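Local atomic coordinates of melanin biosynthesis protein TyrA, putative (Shewanella oneidensis, PDB entry 2IIZ), a protein that binds heme b and probably acts as a peroxidase of the dye-decolorizing (DyP-type) family. Residues Ala16-Ala29 / Tyr101-Leu115. Numbering follows the deposited sequence.
Sequences AEGNLHSVYLMFNA and YDLFVHLRCDRYDIL. With EDO (1,2-ethanediol), chain E; EDO (1,2-ethanediol), chain D.
Met26, a selenomethionine, sits between two rings: its CE lies over one face of Phe104, 3.7 Å from the ring centroid, with His106 N over the opposite face, toward the rim, and its CB over a face of Tyr101. A bend at chi2 (-67°) turns SE back between them, a Met-aromatic contact with both. CB of Tyr24 meets Phe104 at the ring edge, and His106 ND1 lies at the edge of the Tyr24 ring. Tyr112 CB covers a face of His21, the edge of Tyr112 turned toward that ring, planes at 80°. Most of these side chains stand on antiparallel strands 21-29 and 103-109, neighbours in the N-terminal, ferredoxin-like part of the large sheet of this DyP fold; Tyr101 and Tyr112 lie just beyond strand 103-109. A classic beta bulge sets Asp102 and Leu103 both opposite Phe27. On the sheet face opposite Tyr24 and Met26, shared with His21, Val23, Leu25 and Phe27 pair with Leu107, Val105 and Leu103. Arg108 turns its guanidinium edge to residues preceding strand 21-29: NE reaches OD1 of Asn19, whose ND2 bonds Ala59 O, and NH2 donates to Glu17 O at 2.8 Å, while NH1 bonds Gln244. A leucine in its place would probably leave Glu17 O without this donor and residues 17-19 freer to shift.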
loop_
_atom_site.group_PDB
_atom_site.type_symbol
_atom_site.label_atom_id
_atom_site.label_comp_id
_atom_site.label_asym_id
_atom_site.label_seq_id
_atom_site.Cartn_x
_atom_site.Cartn_y
_atom_site.Cartn_z
ATOM N N ALA A 16 -0.975 19.213 -10.306
ATOM C CA ALA A 16 -1.115 18.088 -11.229
ATOM C C ALA A 16 -2.537 17.569 -11.244
ATOM O O ALA A 16 -3.232 17.605 -10.224
ATOM C CB ALA A 16 -0.156 16.963 -10.857
ATOM N N GLU A 17 -2.964 17.090 -12.405
ATOM C CA GLU A 17 -4.208 16.332 -12.508
ATOM C C GLU A 17 -4.081 15.037 -11.695
ATOM O O GLU A 17 -2.976 14.624 -11.308
ATOM C CB GLU A 17 -4.536 16.002 -13.970
ATOM C CG GLU A 17 -4.860 17.207 -14.853
ATOM C CD GLU A 17 -6.101 17.968 -14.396
ATOM O OE1 GLU A 17 -6.974 17.337 -13.749
ATOM O OE2 GLU A 17 -6.203 19.196 -14.681
ATOM N N GLY A 18 -5.216 14.406 -11.429
ATOM C CA GLY A 18 -5.266 13.200 -10.559
ATOM C C GLY A 18 -4.447 12.029 -11.060
ATOM O O GLY A 18 -4.117 11.990 -12.249
ATOM N N ASN A 19 -4.135 11.087 -10.152
ATOM C CA ASN A 19 -3.356 9.865 -10.452
ATOM C C ASN A 19 -3.888 8.661 -9.726
ATOM O O ASN A 19 -4.571 8.792 -8.712
ATOM C CB ASN A 19 -1.885 9.998 -10.020
ATOM C CG ASN A 19 -1.124 11.040 -10.828
ATOM O OD1 ASN A 19 -1.254 12.234 -10.588
ATOM N ND2 ASN A 19 -0.344 10.593 -11.778
ATOM N N LEU A 20 -3.560 7.477 -10.235
ATOM C CA LEU A 20 -4.005 6.249 -9.589
ATOM C C LEU A 20 -3.361 5.974 -8.220
ATOM O O LEU A 20 -3.943 5.257 -7.408
ATOM C CB LEU A 20 -3.763 5.041 -10.497
ATOM C CG LEU A 20 -4.473 5.082 -11.856
ATOM C CD1 LEU A 20 -4.096 3.878 -12.759
ATOM C CD2 LEU A 20 -5.964 5.137 -11.670
ATOM N N HIS A 21 -2.172 6.525 -7.960
ATOM C CA HIS A 21 -1.436 6.204 -6.728
ATOM C C HIS A 21 -0.594 7.376 -6.240
ATOM O O HIS A 21 -0.287 8.292 -6.986
ATOM C CB HIS A 21 -0.480 5.048 -6.937
ATOM C CG HIS A 21 -1.105 3.759 -7.396
ATOM N ND1 HIS A 21 -1.893 2.978 -6.580
ATOM C CD2 HIS A 21 -1.018 3.096 -8.577
ATOM C CE1 HIS A 21 -2.279 1.897 -7.243
ATOM N NE2 HIS A 21 -1.763 1.942 -8.459
ATOM N N SER A 22 -0.221 7.321 -4.967
ATOM C CA SER A 22 0.569 8.370 -4.343
ATOM C C SER A 22 1.269 7.878 -3.078
ATOM O O SER A 22 0.840 6.901 -2.451
ATOM C CB SER A 22 -0.356 9.516 -3.937
ATOM O OG SER A 22 -1.228 9.053 -2.933
ATOM N N VAL A 23 2.342 8.584 -2.708
ATOM C CA VAL A 23 3.074 8.339 -1.452
ATOM C C VAL A 23 3.258 9.666 -0.707
ATOM O O VAL A 23 3.546 10.723 -1.313
ATOM C CB VAL A 23 4.426 7.727 -1.718
ATOM C CG1 VAL A 23 5.169 7.416 -0.423
ATOM C CG2 VAL A 23 4.257 6.442 -2.538
ATOM N N TYR A 24 3.082 9.588 0.603
ATOM C CA TYR A 24 3.127 10.751 1.467
ATOM C C TYR A 24 4.151 10.494 2.590
ATOM O O TYR A 24 4.002 9.571 3.412
ATOM C CB TYR A 24 1.739 11.036 2.053
ATOM C CG TYR A 24 0.595 11.079 1.055
ATOM C CD1 TYR A 24 0.495 12.098 0.111
ATOM C CD2 TYR A 24 -0.392 10.104 1.061
ATOM C CE1 TYR A 24 -0.570 12.131 -0.808
ATOM C CE2 TYR A 24 -1.452 10.133 0.153
ATOM C CZ TYR A 24 -1.533 11.138 -0.766
ATOM O OH TYR A 24 -2.582 11.139 -1.648
ATOM N N LEU A 25 5.192 11.317 2.616
ATOM C CA LEU A 25 6.320 11.105 3.504
ATOM C C LEU A 25 6.572 12.350 4.296
ATOM O O LEU A 25 6.777 13.436 3.742
ATOM C CB LEU A 25 7.578 10.763 2.730
ATOM C CG LEU A 25 7.485 9.599 1.760
ATOM C CD1 LEU A 25 8.810 9.443 1.002
ATOM C CD2 LEU A 25 7.125 8.327 2.499
HETATM N N MSE A 26 6.557 12.148 5.608
HETATM C CA MSE A 26 6.747 13.177 6.603
HETATM C C MSE A 26 8.058 12.911 7.295
HETATM O O MSE A 26 8.255 11.811 7.828
HETATM C CB MSE A 26 5.614 13.079 7.587
HETATM C CG MSE A 26 4.301 13.367 6.922
HETATM SE SE MSE A 26 4.326 15.234 6.406
HETATM C CE MSE A 26 2.501 15.247 5.723
ATOM N N PHE A 27 8.944 13.911 7.266
ATOM C CA PHE A 27 10.284 13.819 7.859
ATOM C C PHE A 27 10.478 14.925 8.870
ATOM O O PHE A 27 9.993 16.046 8.692
ATOM C CB PHE A 27 11.401 14.004 6.819
ATOM C CG PHE A 27 11.418 12.975 5.738
ATOM C CD1 PHE A 27 12.121 11.790 5.903
ATOM C CD2 PHE A 27 10.731 13.192 4.549
ATOM C CE1 PHE A 27 12.142 10.829 4.904
ATOM C CE2 PHE A 27 10.746 12.249 3.554
ATOM C CZ PHE A 27 11.459 11.049 3.731
ATOM N N ASN A 28 11.203 14.590 9.926
ATOM C CA ASN A 28 11.646 15.555 10.903
ATOM C C ASN A 28 13.166 15.536 10.909
ATOM O O ASN A 28 13.801 14.474 10.829
ATOM C CB ASN A 28 11.060 15.255 12.289
ATOM C CG ASN A 28 9.641 15.783 12.454
ATOM O OD1 ASN A 28 9.163 16.601 11.661
ATOM N ND2 ASN A 28 8.959 15.316 13.490
ATOM N N ALA A 29 13.733 16.733 10.995
ATOM C CA ALA A 29 15.155 16.924 10.836
ATOM C C ALA A 29 15.871 16.725 12.162
ATOM O O ALA A 29 15.328 17.020 13.222
ATOM C CB ALA A 29 15.429 18.310 10.283
ATOM N N TYR A 101 5.090 18.663 10.889
ATOM C CA TYR A 101 6.287 17.924 10.458
ATOM C C TYR A 101 7.205 18.889 9.711
ATOM O O TYR A 101 6.715 19.796 9.037
ATOM C CB TYR A 101 5.919 16.752 9.534
ATOM C CG TYR A 101 4.904 15.809 10.140
ATOM C CD1 TYR A 101 5.299 14.814 11.033
ATOM C CD2 TYR A 101 3.544 15.915 9.821
ATOM C CE1 TYR A 101 4.370 13.947 11.597
ATOM C CE2 TYR A 101 2.605 15.055 10.374
ATOM C CZ TYR A 101 3.024 14.072 11.264
ATOM O OH TYR A 101 2.106 13.213 11.821
ATOM N N ASP A 102 8.522 18.682 9.832
ATOM C CA ASP A 102 9.523 19.567 9.217
ATOM C C ASP A 102 9.482 19.563 7.685
ATOM O O ASP A 102 9.592 20.617 7.046
ATOM C CB ASP A 102 10.941 19.188 9.676
ATOM C CG ASP A 102 11.192 19.494 11.143
ATOM O OD1 ASP A 102 10.326 20.107 11.805
ATOM O OD2 ASP A 102 12.263 19.113 11.637
ATOM N N LEU A 103 9.332 18.378 7.110
ATOM C CA LEU A 103 9.310 18.222 5.662
ATOM C C LEU A 103 8.269 17.217 5.212
ATOM O O LEU A 103 8.040 16.190 5.868
ATOM C CB LEU A 103 10.666 17.754 5.155
ATOM C CG LEU A 103 11.858 18.679 5.350
ATOM C CD1 LEU A 103 13.105 17.915 4.948
ATOM C CD2 LEU A 103 11.722 19.953 4.523
ATOM N N PHE A 104 7.660 17.537 4.075
ATOM C CA PHE A 104 6.659 16.708 3.437
ATOM C C PHE A 104 7.095 16.491 1.988
ATOM O O PHE A 104 7.399 17.453 1.260
ATOM C CB PHE A 104 5.303 17.408 3.521
ATOM C CG PHE A 104 4.168 16.692 2.814
ATOM C CD1 PHE A 104 4.071 15.307 2.803
ATOM C CD2 PHE A 104 3.184 17.424 2.170
ATOM C CE1 PHE A 104 3.025 14.674 2.157
ATOM C CE2 PHE A 104 2.145 16.798 1.527
ATOM C CZ PHE A 104 2.066 15.412 1.523
ATOM N N VAL A 105 7.126 15.217 1.594
ATOM C CA VAL A 105 7.389 14.823 0.231
ATOM C C VAL A 105 6.138 14.133 -0.295
ATOM O O VAL A 105 5.736 13.048 0.183
ATOM C CB VAL A 105 8.605 13.868 0.129
ATOM C CG1 VAL A 105 8.797 13.389 -1.286
ATOM C CG2 VAL A 105 9.870 14.555 0.598
ATOM N N HIS A 106 5.540 14.776 -1.290
ATOM C CA HIS A 106 4.300 14.343 -1.905
ATOM C C HIS A 106 4.602 13.793 -3.270
ATOM O O HIS A 106 5.035 14.540 -4.153
ATOM C CB HIS A 106 3.419 15.557 -2.056
ATOM C CG HIS A 106 2.115 15.292 -2.721
ATOM N ND1 HIS A 106 0.951 15.086 -2.012
ATOM C CD2 HIS A 106 1.781 15.218 -4.025
ATOM C CE1 HIS A 106 -0.045 14.890 -2.853
ATOM N NE2 HIS A 106 0.430 14.964 -4.081
ATOM N N LEU A 107 4.372 12.491 -3.443
ATOM C CA LEU A 107 4.727 11.810 -4.692
ATOM C C LEU A 107 3.536 11.148 -5.346
ATOM O O LEU A 107 2.707 10.528 -4.669
ATOM C CB LEU A 107 5.808 10.752 -4.452
ATOM C CG LEU A 107 7.042 11.215 -3.688
ATOM C CD1 LEU A 107 8.002 10.046 -3.456
ATOM C CD2 LEU A 107 7.747 12.356 -4.406
ATOM N N ARG A 108 3.459 11.265 -6.670
ATOM C CA ARG A 108 2.306 10.722 -7.406
ATOM C C ARG A 108 2.634 10.070 -8.736
ATOM O O ARG A 108 3.598 10.450 -9.394
ATOM C CB ARG A 108 1.248 11.812 -7.577
ATOM C CG ARG A 108 0.145 11.624 -6.576
ATOM C CD ARG A 108 -0.617 12.836 -6.312
ATOM N NE ARG A 108 -1.385 13.267 -7.460
ATOM C CZ ARG A 108 -2.405 14.117 -7.403
ATOM N NH1 ARG A 108 -2.813 14.630 -6.248
ATOM N NH2 ARG A 108 -3.022 14.449 -8.517
ATOM N N CYS A 109 1.819 9.079 -9.116
ATOM C CA CYS A 109 2.034 8.318 -10.351
ATOM C C CYS A 109 0.882 7.342 -10.586
ATOM O O CYS A 109 0.204 6.912 -9.635
ATOM C CB CYS A 109 3.341 7.516 -10.243
ATOM S SG CYS A 109 3.979 6.828 -11.788
ATOM N N ASP A 110 0.670 6.990 -11.848
ATOM C CA ASP A 110 -0.263 5.923 -12.228
ATOM C C ASP A 110 0.346 4.511 -12.075
ATOM O O ASP A 110 -0.323 3.502 -12.321
ATOM C CB ASP A 110 -0.746 6.170 -13.654
ATOM C CG ASP A 110 -1.512 7.482 -13.768
ATOM O OD1 ASP A 110 -1.971 8.000 -12.723
ATOM O OD2 ASP A 110 -1.660 8.005 -14.885
ATOM N N ARG A 111 1.610 4.459 -11.662
ATOM C CA ARG A 111 2.301 3.203 -11.392
ATOM C C ARG A 111 2.830 3.278 -9.983
ATOM O O ARG A 111 3.443 4.270 -9.582
ATOM C CB ARG A 111 3.471 2.985 -12.357
ATOM C CG ARG A 111 3.042 2.646 -13.764
ATOM C CD ARG A 111 4.196 2.317 -14.675
ATOM N NE ARG A 111 5.007 1.201 -14.172
ATOM C CZ ARG A 111 5.932 0.572 -14.900
ATOM N NH1 ARG A 111 6.166 0.934 -16.154
ATOM N NH2 ARG A 111 6.628 -0.432 -14.380
ATOM N N TYR A 112 2.592 2.212 -9.242
ATOM C CA TYR A 112 2.941 2.116 -7.828
ATOM C C TYR A 112 4.362 1.669 -7.672
ATOM O O TYR A 112 5.025 2.056 -6.735
ATOM C CB TYR A 112 2.013 1.085 -7.211
ATOM C CG TYR A 112 2.121 0.754 -5.740
ATOM C CD1 TYR A 112 3.101 -0.126 -5.270
ATOM C CD2 TYR A 112 1.213 1.289 -4.817
ATOM C CE1 TYR A 112 3.185 -0.450 -3.915
ATOM C CE2 TYR A 112 1.284 0.972 -3.446
ATOM C CZ TYR A 112 2.273 0.099 -2.998
ATOM O OH TYR A 112 2.373 -0.236 -1.647
ATOM N N ASP A 113 4.827 0.845 -8.599
ATOM C CA ASP A 113 6.172 0.324 -8.500
ATOM C C ASP A 113 7.184 1.463 -8.635
ATOM O O ASP A 113 8.219 1.486 -7.963
ATOM C CB ASP A 113 6.417 -0.863 -9.475
ATOM C CG ASP A 113 6.117 -0.556 -10.966
ATOM O OD1 ASP A 113 5.696 0.574 -11.351
ATOM O OD2 ASP A 113 6.326 -1.512 -11.780
ATOM N N ILE A 114 6.867 2.417 -9.497
ATOM C CA ILE A 114 7.737 3.541 -9.721
ATOM C C ILE A 114 7.802 4.464 -8.514
ATOM O O ILE A 114 8.841 5.042 -8.240
ATOM C CB ILE A 114 7.286 4.308 -10.969
ATOM C CG1 ILE A 114 7.711 3.520 -12.204
ATOM C CG2 ILE A 114 7.861 5.701 -10.997
ATOM C CD1 ILE A 114 7.107 4.047 -13.469
ATOM N N LEU A 115 6.695 4.605 -7.793
ATOM C CA LEU A 115 6.693 5.409 -6.548
ATOM C C LEU A 115 7.492 4.724 -5.431
ATOM O O LEU A 115 8.173 5.376 -4.633
ATOM C CB LEU A 115 5.268 5.634 -6.071
ATOM C CG LEU A 115 4.365 6.489 -6.952
ATOM C CD1 LEU A 115 2.907 6.380 -6.496
ATOM C CD2 LEU A 115 4.794 7.942 -6.934
HETATM C C1 EDO E . 2.272 -0.907 -11.096
HETATM O O1 EDO E . 3.015 -1.322 -9.933
HETATM C C2 EDO E . 0.868 -0.478 -10.652
HETATM O O2 EDO E . 0.177 0.318 -11.636
HETATM C C1 EDO D . -5.208 7.958 -14.772
HETATM O O1 EDO D . -5.958 9.152 -14.966
HETATM C C2 EDO D . -5.329 7.076 -16.008
HETATM O O2 EDO D . -4.286 6.090 -16.013
#